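Local coordinates for AAEL008620-PA odorant-binding protein (PDB 5V13), which binds juvenile hormone in mosquito hemolymph, as a secreted member of the odorant-binding protein family that takes up the hormone in a pocket among its helices, at residues Phe87-Ala97 / Ser138-Gly146; Gln28-Leu37 / Tyr64-Leu72. All blocks are in the same frame, centred on the assembly; numbering follows the deposited sequence.

Interaction 1 (Phe87-Ala97 / Ser138-Gly146); sequences FVLQAESFFHA and STILRMFHG
The carboxamide of Q90 reaches from helix 84-94 to the end of helix 137-143, where its NE2 donates to M143 O at 2.9 Å. The bond is nearly straight, 169° at the hydrogen, and the oxygen lies in the amide plane, though NE2 itself stands somewhat out of the carbonyl plane of M143. Q90 OE1 accepts from the backbone N of R24, so both ends of the amide are held and its rotation is fixed. Just before the amide, Q90 CG sits over the face of the F144 ring, 3.8 Å from its centroid. The bend at chi2 then turns the amide so that it runs nearly parallel to that ring. F144 also touches the bound juvenile hormone, so this packing backs the pocket wall.

M143 fills the angle between the helices. CG stands between its own backbone N and carbonyl carbon (chi1 69°), and from there the chain runs out straight, with SD against A91 CB at 3.6 Å and the methyl CE in the plane of the F87 ring, at its edge. The segments 87-94 and 138-143 cross at 69°, and the second ends in a Schellman motif: H145, with positive phi, is the C' residue, G146 N bonding to L141 O and H145 N to R142 O. This turn swings the H145 imidazole over F94 in a T-shaped stack, its CE1 edge toward the centre of the phenyl face, centroids 4.4 Å apart. H145 NE2 is hydrogen-bonded to R24 O.

Further along, F95 has already left the helix. T139 CG2 lies over the middle of its ring, 3.8 Å from the centroid, while R142 CB comes in at the ring edge. A97 CB rests on one face of the R142 guanidinium, which forms a salt bridge with D150.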
loop_
_atom_site.group_PDB
_atom_site.type_symbol
_atom_site.label_atom_id
_atom_site.label_comp_id
_atom_site.label_asym_id
_atom_site.label_seq_id
_atom_site.Cartn_x
_atom_site.Cartn_y
_atom_site.Cartn_z
ATOM N N PHE B 87 -17.320 -14.694 14.798
ATOM C CA PHE B 87 -16.261 -15.593 14.339
ATOM C C PHE B 87 -16.553 -16.117 12.932
ATOM O O PHE B 87 -15.642 -16.230 12.112
ATOM C CB PHE B 87 -16.092 -16.763 15.313
ATOM C CG PHE B 87 -15.508 -16.364 16.642
ATOM C CD1 PHE B 87 -16.330 -15.964 17.693
ATOM C CD2 PHE B 87 -14.134 -16.392 16.844
ATOM C CE1 PHE B 87 -15.774 -15.603 18.932
ATOM C CE2 PHE B 87 -13.576 -16.033 18.070
ATOM C CZ PHE B 87 -14.396 -15.637 19.115
ATOM N N VAL B 88 -17.820 -16.432 12.641
ATOM C CA VAL B 88 -18.196 -16.892 11.303
ATOM C C VAL B 88 -17.941 -15.799 10.277
ATOM O O VAL B 88 -17.396 -16.048 9.190
ATOM C CB VAL B 88 -19.667 -17.347 11.277
ATOM C CG1 VAL B 88 -20.155 -17.518 9.820
ATOM C CG2 VAL B 88 -19.823 -18.651 12.027
ATOM N N LEU B 89 -18.343 -14.567 10.600
ATOM C CA LEU B 89 -18.154 -13.473 9.657
ATOM C C LEU B 89 -16.672 -13.202 9.433
ATOM O O LEU B 89 -16.250 -12.907 8.307
ATOM C CB LEU B 89 -18.893 -12.223 10.150
ATOM C CG LEU B 89 -19.163 -11.130 9.109
ATOM C CD1 LEU B 89 -20.227 -11.558 8.065
ATOM C CD2 LEU B 89 -19.533 -9.810 9.789
ATOM N N GLN B 90 -15.857 -13.337 10.488
ATOM C CA GLN B 90 -14.413 -13.182 10.332
ATOM C C GLN B 90 -13.836 -14.255 9.418
ATOM O O GLN B 90 -12.985 -13.961 8.567
ATOM C CB GLN B 90 -13.716 -13.241 11.694
ATOM C CG GLN B 90 -12.233 -12.842 11.668
ATOM C CD GLN B 90 -12.045 -11.325 11.640
ATOM O OE1 GLN B 90 -12.926 -10.575 12.051
ATOM N NE2 GLN B 90 -10.893 -10.870 11.138
ATOM N N ALA B 91 -14.269 -15.504 9.590
ATOM C CA ALA B 91 -13.749 -16.579 8.754
ATOM C C ALA B 91 -14.164 -16.400 7.300
ATOM O O ALA B 91 -13.366 -16.639 6.386
ATOM C CB ALA B 91 -14.222 -17.932 9.278
ATOM N N GLU B 92 -15.401 -15.970 7.065
ATOM C CA GLU B 92 -15.852 -15.765 5.690
ATOM C C GLU B 92 -15.041 -14.688 4.977
ATOM O O GLU B 92 -14.814 -14.777 3.764
ATOM C CB GLU B 92 -17.339 -15.418 5.684
ATOM C CG GLU B 92 -18.224 -16.588 6.087
ATOM C CD GLU B 92 -19.707 -16.227 6.204
ATOM O OE1 GLU B 92 -20.548 -17.157 6.242
ATOM O OE2 GLU B 92 -20.032 -15.024 6.284
ATOM N N SER B 93 -14.586 -13.672 5.708
ATOM C CA SER B 93 -13.837 -12.589 5.089
ATOM C C SER B 93 -12.366 -12.932 4.889
ATOM O O SER B 93 -11.765 -12.494 3.901
ATOM C CB SER B 93 -13.963 -11.312 5.927
ATOM O OG SER B 93 -13.136 -10.284 5.399
ATOM N N PHE B 94 -11.759 -13.694 5.807
ATOM C CA PHE B 94 -10.301 -13.780 5.861
ATOM C C PHE B 94 -9.706 -15.184 5.896
ATOM O O PHE B 94 -8.482 -15.302 6.016
ATOM C CB PHE B 94 -9.755 -13.011 7.074
ATOM C CG PHE B 94 -9.881 -11.501 6.960
ATOM C CD1 PHE B 94 -9.219 -10.805 5.956
ATOM C CD2 PHE B 94 -10.648 -10.787 7.865
ATOM C CE1 PHE B 94 -9.346 -9.422 5.842
ATOM C CE2 PHE B 94 -10.765 -9.406 7.777
ATOM C CZ PHE B 94 -10.108 -8.719 6.758
ATOM N N PHE B 95 -10.502 -16.245 5.809
ATOM C CA PHE B 95 -9.944 -17.598 5.769
ATOM C C PHE B 95 -10.265 -18.233 4.419
ATOM O O PHE B 95 -11.411 -18.628 4.173
ATOM C CB PHE B 95 -10.465 -18.467 6.913
ATOM C CG PHE B 95 -9.840 -19.832 6.944
ATOM C CD1 PHE B 95 -8.544 -19.999 7.410
ATOM C CD2 PHE B 95 -10.530 -20.935 6.486
ATOM C CE1 PHE B 95 -7.952 -21.253 7.427
ATOM C CE2 PHE B 95 -9.951 -22.192 6.502
ATOM C CZ PHE B 95 -8.657 -22.353 6.972
ATOM N N HIS B 96 -9.247 -18.352 3.558
ATOM C CA HIS B 96 -9.409 -18.919 2.221
ATOM C C HIS B 96 -8.524 -20.133 1.975
ATOM O O HIS B 96 -8.442 -20.604 0.832
ATOM C CB HIS B 96 -9.116 -17.849 1.170
ATOM C CG HIS B 96 -9.594 -16.489 1.568
ATOM N ND1 HIS B 96 -10.928 -16.206 1.776
ATOM C CD2 HIS B 96 -8.918 -15.344 1.831
ATOM C CE1 HIS B 96 -11.053 -14.939 2.137
ATOM N NE2 HIS B 96 -9.848 -14.396 2.179
ATOM N N ALA B 97 -7.871 -20.659 3.008
ATOM C CA ALA B 97 -6.893 -21.729 2.836
ATOM C C ALA B 97 -7.493 -23.133 2.805
ATOM O O ALA B 97 -6.803 -24.067 2.378
ATOM C CB ALA B 97 -5.844 -21.655 3.952
ATOM N N SER B 138 -5.766 -23.250 14.222
ATOM C CA SER B 138 -5.026 -22.688 13.091
ATOM C C SER B 138 -5.918 -21.840 12.192
ATOM O O SER B 138 -5.428 -20.905 11.542
ATOM C CB SER B 138 -4.368 -23.810 12.285
ATOM O OG SER B 138 -5.346 -24.636 11.683
ATOM N N THR B 139 -7.222 -22.141 12.146
ATOM C CA THR B 139 -8.152 -21.309 11.382
ATOM C C THR B 139 -8.343 -19.947 12.048
ATOM O O THR B 139 -8.311 -18.916 11.376
ATOM C CB THR B 139 -9.496 -22.032 11.226
ATOM O OG1 THR B 139 -9.315 -23.240 10.474
ATOM C CG2 THR B 139 -10.527 -21.154 10.525
ATOM N N ILE B 140 -8.519 -19.932 13.375
ATOM C CA ILE B 140 -8.675 -18.678 14.118
ATOM C C ILE B 140 -7.433 -17.804 13.964
ATOM O O ILE B 140 -7.522 -16.601 13.707
ATOM C CB ILE B 140 -8.955 -18.987 15.600
ATOM C CG1 ILE B 140 -10.288 -19.716 15.743
ATOM C CG2 ILE B 140 -8.872 -17.713 16.468
ATOM C CD1 ILE B 140 -10.436 -20.419 17.124
ATOM N N LEU B 141 -6.256 -18.394 14.167
ATOM C CA LEU B 141 -5.004 -17.666 13.984
ATOM C C LEU B 141 -4.978 -16.958 12.636
ATOM O O LEU B 141 -4.700 -15.756 12.548
ATOM C CB LEU B 141 -3.832 -18.645 14.106
ATOM C CG LEU B 141 -2.357 -18.238 14.020
ATOM C CD1 LEU B 141 -1.507 -19.406 14.533
ATOM C CD2 LEU B 141 -1.900 -17.855 12.599
ATOM N N ARG B 142 -5.297 -17.687 11.575
ATOM C CA ARG B 142 -5.156 -17.111 10.244
ATOM C C ARG B 142 -6.181 -16.004 9.995
ATOM O O ARG B 142 -5.840 -14.958 9.432
ATOM C CB ARG B 142 -5.264 -18.222 9.203
ATOM C CG ARG B 142 -4.807 -17.788 7.846
ATOM C CD ARG B 142 -4.208 -18.943 7.079
ATOM N NE ARG B 142 -3.478 -18.430 5.929
ATOM C CZ ARG B 142 -2.772 -19.178 5.094
ATOM N NH1 ARG B 142 -2.693 -20.493 5.272
ATOM N NH2 ARG B 142 -2.144 -18.599 4.082
ATOM N N MET B 143 -7.444 -16.210 10.403
ATOM C CA MET B 143 -8.492 -15.249 10.051
ATOM C C MET B 143 -8.392 -13.966 10.856
ATOM O O MET B 143 -8.973 -12.955 10.452
ATOM C CB MET B 143 -9.890 -15.869 10.237
ATOM C CG MET B 143 -10.302 -16.128 11.699
ATOM S SD MET B 143 -11.678 -17.312 11.721
ATOM C CE MET B 143 -12.400 -17.113 13.365
ATOM N N PHE B 144 -7.696 -13.990 11.996
ATOM C CA PHE B 144 -7.403 -12.796 12.781
ATOM C C PHE B 144 -5.977 -12.289 12.546
ATOM O O PHE B 144 -5.366 -11.703 13.448
ATOM C CB PHE B 144 -7.647 -13.064 14.270
ATOM C CG PHE B 144 -9.105 -13.149 14.638
ATOM C CD1 PHE B 144 -9.904 -12.005 14.623
ATOM C CD2 PHE B 144 -9.674 -14.363 15.000
ATOM C CE1 PHE B 144 -11.258 -12.070 14.960
ATOM C CE2 PHE B 144 -11.031 -14.441 15.352
ATOM C CZ PHE B 144 -11.824 -13.288 15.326
ATOM N N HIS B 145 -5.431 -12.535 11.353
ATOM C CA HIS B 145 -4.232 -11.862 10.850
ATOM C C HIS B 145 -2.958 -12.300 11.560
ATOM O O HIS B 145 -1.971 -11.555 11.598
ATOM C CB HIS B 145 -4.411 -10.346 10.913
ATOM C CG HIS B 145 -5.735 -9.908 10.373
ATOM N ND1 HIS B 145 -6.171 -10.270 9.117
ATOM C CD2 HIS B 145 -6.750 -9.213 10.942
ATOM C CE1 HIS B 145 -7.388 -9.789 8.921
ATOM N NE2 HIS B 145 -7.758 -9.137 10.010
ATOM N N GLY B 146 -2.949 -13.529 12.068
ATOM C CA GLY B 146 -1.773 -14.055 12.729
ATOM C C GLY B 146 -0.690 -14.590 11.812
ATOM O O GLY B 146 0.435 -14.794 12.279
#

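Interaction 2 (Gln28-Leu37 / Tyr64-Leu72). With JH3 (methyl (2E,6E)-9-[(2R)-3,3-dimethyloxiran-2-yl]-3,7-dimethylnona-2,6-dienoate), chain E.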
loop_
_atom_site.group_PDB
_atom_site.type_symbol
_atom_site.label_atom_id
_atom_site.label_comp_id
_atom_site.label_asym_id
_atom_site.label_seq_id
_atom_site.Cartn_x
_atom_site.Cartn_y
_atom_site.Cartn_z
ATOM N N GLN B 28 -7.151 -3.343 13.745
ATOM C CA GLN B 28 -7.913 -3.642 14.954
ATOM C C GLN B 28 -7.314 -4.817 15.741
ATOM O O GLN B 28 -7.220 -4.761 16.974
ATOM C CB GLN B 28 -9.368 -3.903 14.561
ATOM C CG GLN B 28 -10.105 -2.594 14.200
ATOM C CD GLN B 28 -11.495 -2.840 13.655
ATOM O OE1 GLN B 28 -11.700 -3.718 12.809
ATOM N NE2 GLN B 28 -12.458 -2.057 14.124
ATOM N N THR B 29 -6.940 -5.906 15.066
ATOM C CA THR B 29 -6.307 -7.005 15.795
ATOM C C THR B 29 -4.974 -6.571 16.404
ATOM O O THR B 29 -4.691 -6.878 17.568
ATOM C CB THR B 29 -6.126 -8.225 14.890
ATOM O OG1 THR B 29 -5.384 -7.861 13.714
ATOM C CG2 THR B 29 -7.498 -8.769 14.470
ATOM N N LEU B 30 -4.147 -5.848 15.647
ATOM C CA LEU B 30 -2.863 -5.430 16.209
ATOM C C LEU B 30 -3.073 -4.512 17.409
ATOM O O LEU B 30 -2.382 -4.641 18.426
ATOM C CB LEU B 30 -2.008 -4.739 15.139
ATOM C CG LEU B 30 -0.556 -4.518 15.580
ATOM C CD1 LEU B 30 0.116 -5.849 15.958
ATOM C CD2 LEU B 30 0.233 -3.825 14.493
ATOM N N TYR B 31 -4.043 -3.593 17.321
ATOM C CA TYR B 31 -4.317 -2.707 18.456
ATOM C C TYR B 31 -4.660 -3.517 19.700
ATOM O O TYR B 31 -4.139 -3.262 20.797
ATOM C CB TYR B 31 -5.471 -1.755 18.116
ATOM C CG TYR B 31 -5.777 -0.745 19.201
ATOM C CD1 TYR B 31 -6.611 -1.066 20.284
ATOM C CD2 TYR B 31 -5.244 0.538 19.136
ATOM C CE1 TYR B 31 -6.910 -0.112 21.267
ATOM C CE2 TYR B 31 -5.523 1.482 20.112
ATOM C CZ TYR B 31 -6.353 1.155 21.168
ATOM O OH TYR B 31 -6.615 2.114 22.126
ATOM N N ALA B 32 -5.550 -4.500 19.542
ATOM C CA ALA B 32 -5.981 -5.305 20.678
ATOM C C ALA B 32 -4.836 -6.150 21.221
ATOM O O ALA B 32 -4.634 -6.222 22.445
ATOM C CB ALA B 32 -7.157 -6.193 20.268
ATOM N N TYR B 33 -4.074 -6.805 20.335
ATOM C CA TYR B 33 -2.974 -7.656 20.809
ATOM C C TYR B 33 -1.950 -6.850 21.606
ATOM O O TYR B 33 -1.494 -7.277 22.677
ATOM C CB TYR B 33 -2.272 -8.356 19.633
ATOM C CG TYR B 33 -3.157 -9.221 18.749
ATOM C CD1 TYR B 33 -4.374 -9.717 19.205
ATOM C CD2 TYR B 33 -2.759 -9.538 17.454
ATOM C CE1 TYR B 33 -5.186 -10.510 18.371
ATOM C CE2 TYR B 33 -3.541 -10.323 16.627
ATOM C CZ TYR B 33 -4.748 -10.806 17.085
ATOM O OH TYR B 33 -5.524 -11.568 16.240
ATOM N N VAL B 34 -1.553 -5.693 21.075
ATOM C CA VAL B 34 -0.502 -4.899 21.707
ATOM C C VAL B 34 -1.004 -4.257 23.001
ATOM O O VAL B 34 -0.306 -4.260 24.034
ATOM C CB VAL B 34 0.031 -3.844 20.715
ATOM C CG1 VAL B 34 0.962 -2.870 21.442
ATOM C CG2 VAL B 34 0.752 -4.531 19.561
ATOM N N ARG B 35 -2.213 -3.684 22.973
ATOM C CA ARG B 35 -2.698 -2.991 24.168
ATOM C C ARG B 35 -2.973 -3.966 25.304
ATOM O O ARG B 35 -2.677 -3.665 26.469
ATOM C CB ARG B 35 -3.949 -2.171 23.861
ATOM C CG ARG B 35 -3.668 -0.919 23.025
ATOM C CD ARG B 35 -2.798 0.105 23.781
ATOM N NE ARG B 35 -3.473 0.602 24.981
ATOM C CZ ARG B 35 -4.240 1.691 25.014
ATOM N NH1 ARG B 35 -4.428 2.407 23.915
ATOM N NH2 ARG B 35 -4.819 2.063 26.146
ATOM N N CYS B 36 -3.537 -5.139 24.996
ATOM C CA CYS B 36 -3.733 -6.140 26.043
ATOM C C CYS B 36 -2.406 -6.700 26.559
ATOM O O CYS B 36 -2.312 -7.075 27.738
ATOM C CB CYS B 36 -4.636 -7.263 25.531
ATOM S SG CYS B 36 -6.361 -6.691 25.276
ATOM N N LEU B 37 -1.375 -6.772 25.711
ATOM C CA LEU B 37 -0.059 -7.210 26.191
ATOM C C LEU B 37 0.532 -6.207 27.177
ATOM O O LEU B 37 1.028 -6.585 28.248
ATOM C CB LEU B 37 0.900 -7.415 25.014
ATOM C CG LEU B 37 0.887 -8.782 24.326
ATOM C CD1 LEU B 37 1.716 -8.749 23.039
ATOM C CD2 LEU B 37 1.440 -9.841 25.280
ATOM N N TYR B 64 -5.675 -12.364 29.561
ATOM C CA TYR B 64 -5.282 -11.880 28.237
ATOM C C TYR B 64 -6.305 -12.282 27.180
ATOM O O TYR B 64 -6.671 -11.475 26.311
ATOM C CB TYR B 64 -3.899 -12.412 27.856
ATOM C CG TYR B 64 -3.397 -11.844 26.543
ATOM C CD1 TYR B 64 -2.924 -10.541 26.474
ATOM C CD2 TYR B 64 -3.432 -12.600 25.362
ATOM C CE1 TYR B 64 -2.472 -9.999 25.254
ATOM C CE2 TYR B 64 -2.979 -12.074 24.152
ATOM C CZ TYR B 64 -2.505 -10.774 24.105
ATOM O OH TYR B 64 -2.055 -10.232 22.912
ATOM N N VAL B 65 -6.766 -13.530 27.225
ATOM C CA VAL B 65 -7.782 -13.974 26.272
ATOM C C VAL B 65 -9.069 -13.164 26.431
ATOM O O VAL B 65 -9.687 -12.752 25.438
ATOM C CB VAL B 65 -8.030 -15.485 26.421
ATOM C CG1 VAL B 65 -9.148 -15.936 25.470
ATOM C CG2 VAL B 65 -6.738 -16.258 26.131
ATOM N N LYS B 66 -9.492 -12.918 27.671
ATOM C CA LYS B 66 -10.693 -12.114 27.899
ATOM C C LYS B 66 -10.524 -10.697 27.349
ATOM O O LYS B 66 -11.412 -10.174 26.656
ATOM C CB LYS B 66 -11.019 -12.076 29.394
ATOM C CG LYS B 66 -12.203 -11.173 29.712
ATOM C CD LYS B 66 -12.449 -11.049 31.189
ATOM C CE LYS B 66 -13.189 -9.749 31.472
ATOM N NZ LYS B 66 -13.315 -9.510 32.931
ATOM N N CYS B 67 -9.383 -10.071 27.649
ATOM C CA CYS B 67 -9.083 -8.722 27.176
ATOM C C CYS B 67 -9.143 -8.636 25.655
ATOM O O CYS B 67 -9.782 -7.737 25.102
ATOM C CB CYS B 67 -7.690 -8.301 27.676
ATOM S SG CYS B 67 -7.111 -6.604 27.207
ATOM N N VAL B 68 -8.457 -9.551 24.957
ATOM C CA VAL B 68 -8.442 -9.489 23.491
ATOM C C VAL B 68 -9.833 -9.747 22.935
ATOM O O VAL B 68 -10.280 -9.072 21.997
ATOM C CB VAL B 68 -7.421 -10.484 22.907
ATOM C CG1 VAL B 68 -7.464 -10.480 21.339
ATOM C CG2 VAL B 68 -6.026 -10.139 23.394
ATOM N N SER B 69 -10.538 -10.724 23.514
ATOM C CA SER B 69 -11.898 -11.031 23.085
ATOM C C SER B 69 -12.814 -9.823 23.252
ATOM O O SER B 69 -13.561 -9.462 22.333
ATOM C CB SER B 69 -12.429 -12.236 23.872
ATOM O OG SER B 69 -11.687 -13.409 23.548
ATOM N N GLU B 70 -12.762 -9.174 24.418
ATOM C CA GLU B 70 -13.589 -7.991 24.630
ATOM C C GLU B 70 -13.190 -6.849 23.709
ATOM O O GLU B 70 -14.057 -6.142 23.174
ATOM C CB GLU B 70 -13.513 -7.548 26.090
ATOM C CG GLU B 70 -14.307 -8.463 26.993
ATOM C CD GLU B 70 -14.364 -7.967 28.418
ATOM O OE1 GLU B 70 -15.164 -8.513 29.203
ATOM O OE2 GLU B 70 -13.614 -7.029 28.746
ATOM N N GLU B 71 -11.882 -6.627 23.526
ATOM C CA GLU B 71 -11.475 -5.493 22.703
ATOM C C GLU B 71 -11.906 -5.666 21.249
ATOM O O GLU B 71 -12.246 -4.678 20.589
ATOM C CB GLU B 71 -9.962 -5.282 22.773
ATOM C CG GLU B 71 -9.526 -3.939 22.187
ATOM C CD GLU B 71 -10.043 -2.749 22.997
ATOM O OE1 GLU B 71 -10.338 -1.694 22.399
ATOM O OE2 GLU B 71 -10.148 -2.865 24.245
ATOM N N LEU B 72 -11.916 -6.900 20.741
ATOM C CA LEU B 72 -12.370 -7.179 19.381
ATOM C C LEU B 72 -13.884 -7.350 19.281
ATOM O O LEU B 72 -14.386 -7.664 18.190
ATOM C CB LEU B 72 -11.668 -8.433 18.850
ATOM C CG LEU B 72 -10.147 -8.262 18.710
ATOM C CD1 LEU B 72 -9.465 -9.555 18.275
ATOM C CD2 LEU B 72 -9.863 -7.145 17.716
HETATM C C1 JH3 E . 0.953 -10.278 19.059
HETATM O O2 JH3 E . 1.360 -10.627 17.965
HETATM O O1 JH3 E . 1.468 -9.051 19.611
HETATM C CM JH3 E . 2.362 -8.266 18.819
HETATM C C2 JH3 E . -0.050 -11.014 19.850
HETATM C C3 JH3 E . -0.636 -12.173 19.540
HETATM C "C3'" JH3 E . -0.351 -12.953 18.286
HETATM C C4 JH3 E . -1.654 -12.697 20.525
HETATM C C5 JH3 E . -2.865 -13.223 19.760
HETATM C C6 JH3 E . -4.047 -13.319 20.698
HETATM C C7 JH3 E . -4.396 -14.454 21.321
HETATM C "C7'" JH3 E . -3.587 -15.712 21.146
HETATM C C8 JH3 E . -5.612 -14.431 22.234
HETATM C C9 JH3 E . -6.736 -15.354 21.731
HETATM C CA JH3 E . -7.076 -15.118 20.262
HETATM O O3 JH3 E . -8.240 -15.853 19.820
HETATM C CB JH3 E . -8.423 -14.447 20.001
HETATM C "CB'" JH3 E . -8.415 -13.570 18.744
HETATM C CC JH3 E . -9.346 -14.108 21.162
#
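Two first torsions bring the partners together: Y64 CG lies opposite its backbone N (chi1 -175°), sending the phenol across to helix 26-38, while Y33 CG is turned away from its own carbonyl carbon (chi1 -58°), laying the ring beside the ligand. Y64 OH donates to Y33 O at 3.0 Å, approaching well off the carbonyl direction. That oxygen also accepts the helical bond from L37 N, so it is gripped twice. The Y64 ring edge meets L37 N, 3.4 Å from CE1; C36 CB packs against the same ring atom, and L37 CG lies close to the hydroxyl.

C36 and C67 are joined by a disulfide, SG to SG 2.1 Å. It ties the helices together covalently, as do the interlocking disulfides characteristic of insect odorant-binding proteins. Beside it V68 divides its methyls: CG2 packs on C36 CB, and CG1 meets the edge of the Y33 ring, 3.7 Å from CE1. A32 CB fits between E71 CG and L72 CD2, each 3.8 Å away.

Juvenile hormone runs along this wall. Its C5 lies over one face of Y33, L37 CD1 is 3.5 Å from the ester oxygen O1, and at the epoxide end S69 OG comes within 3.4 Å of methyl CC. S69 OG itself bonds back to V65 O.

The segments 28-37 and 64-71, on helices 26-38 and 59-71, run roughly antiparallel, at 146°. Helix 44-51 closes in beside Y64, whose ring stacks on W50, while helix 122-135 packs on V65 and strand 75-76 lies against S69 and E70.

Overall arrangement
Interaction 2 closes before interaction 1 opens, so the two follow in series along the chain, joining helices 26-38 with 59-71 and then 84-94 with 137-143. Their centres are 16 Å apart and they share no helix, yet they touch: F144 O lies 2.8 Å from Y33 OH, a probable hydrogen bond, and H145 packs on T29. The first half of helix 26-38, from T29 to Y33, thus meets the turn that ends helix 137-143. Both contacts border the juvenile hormone: 28-37/64-72 supplies Y33, L37, Y64 and S69 to the pocket, and 138-146 supplies I140, with F144 also beside the ligand. Residues such as W50, Y129 and W278 complete that pocket.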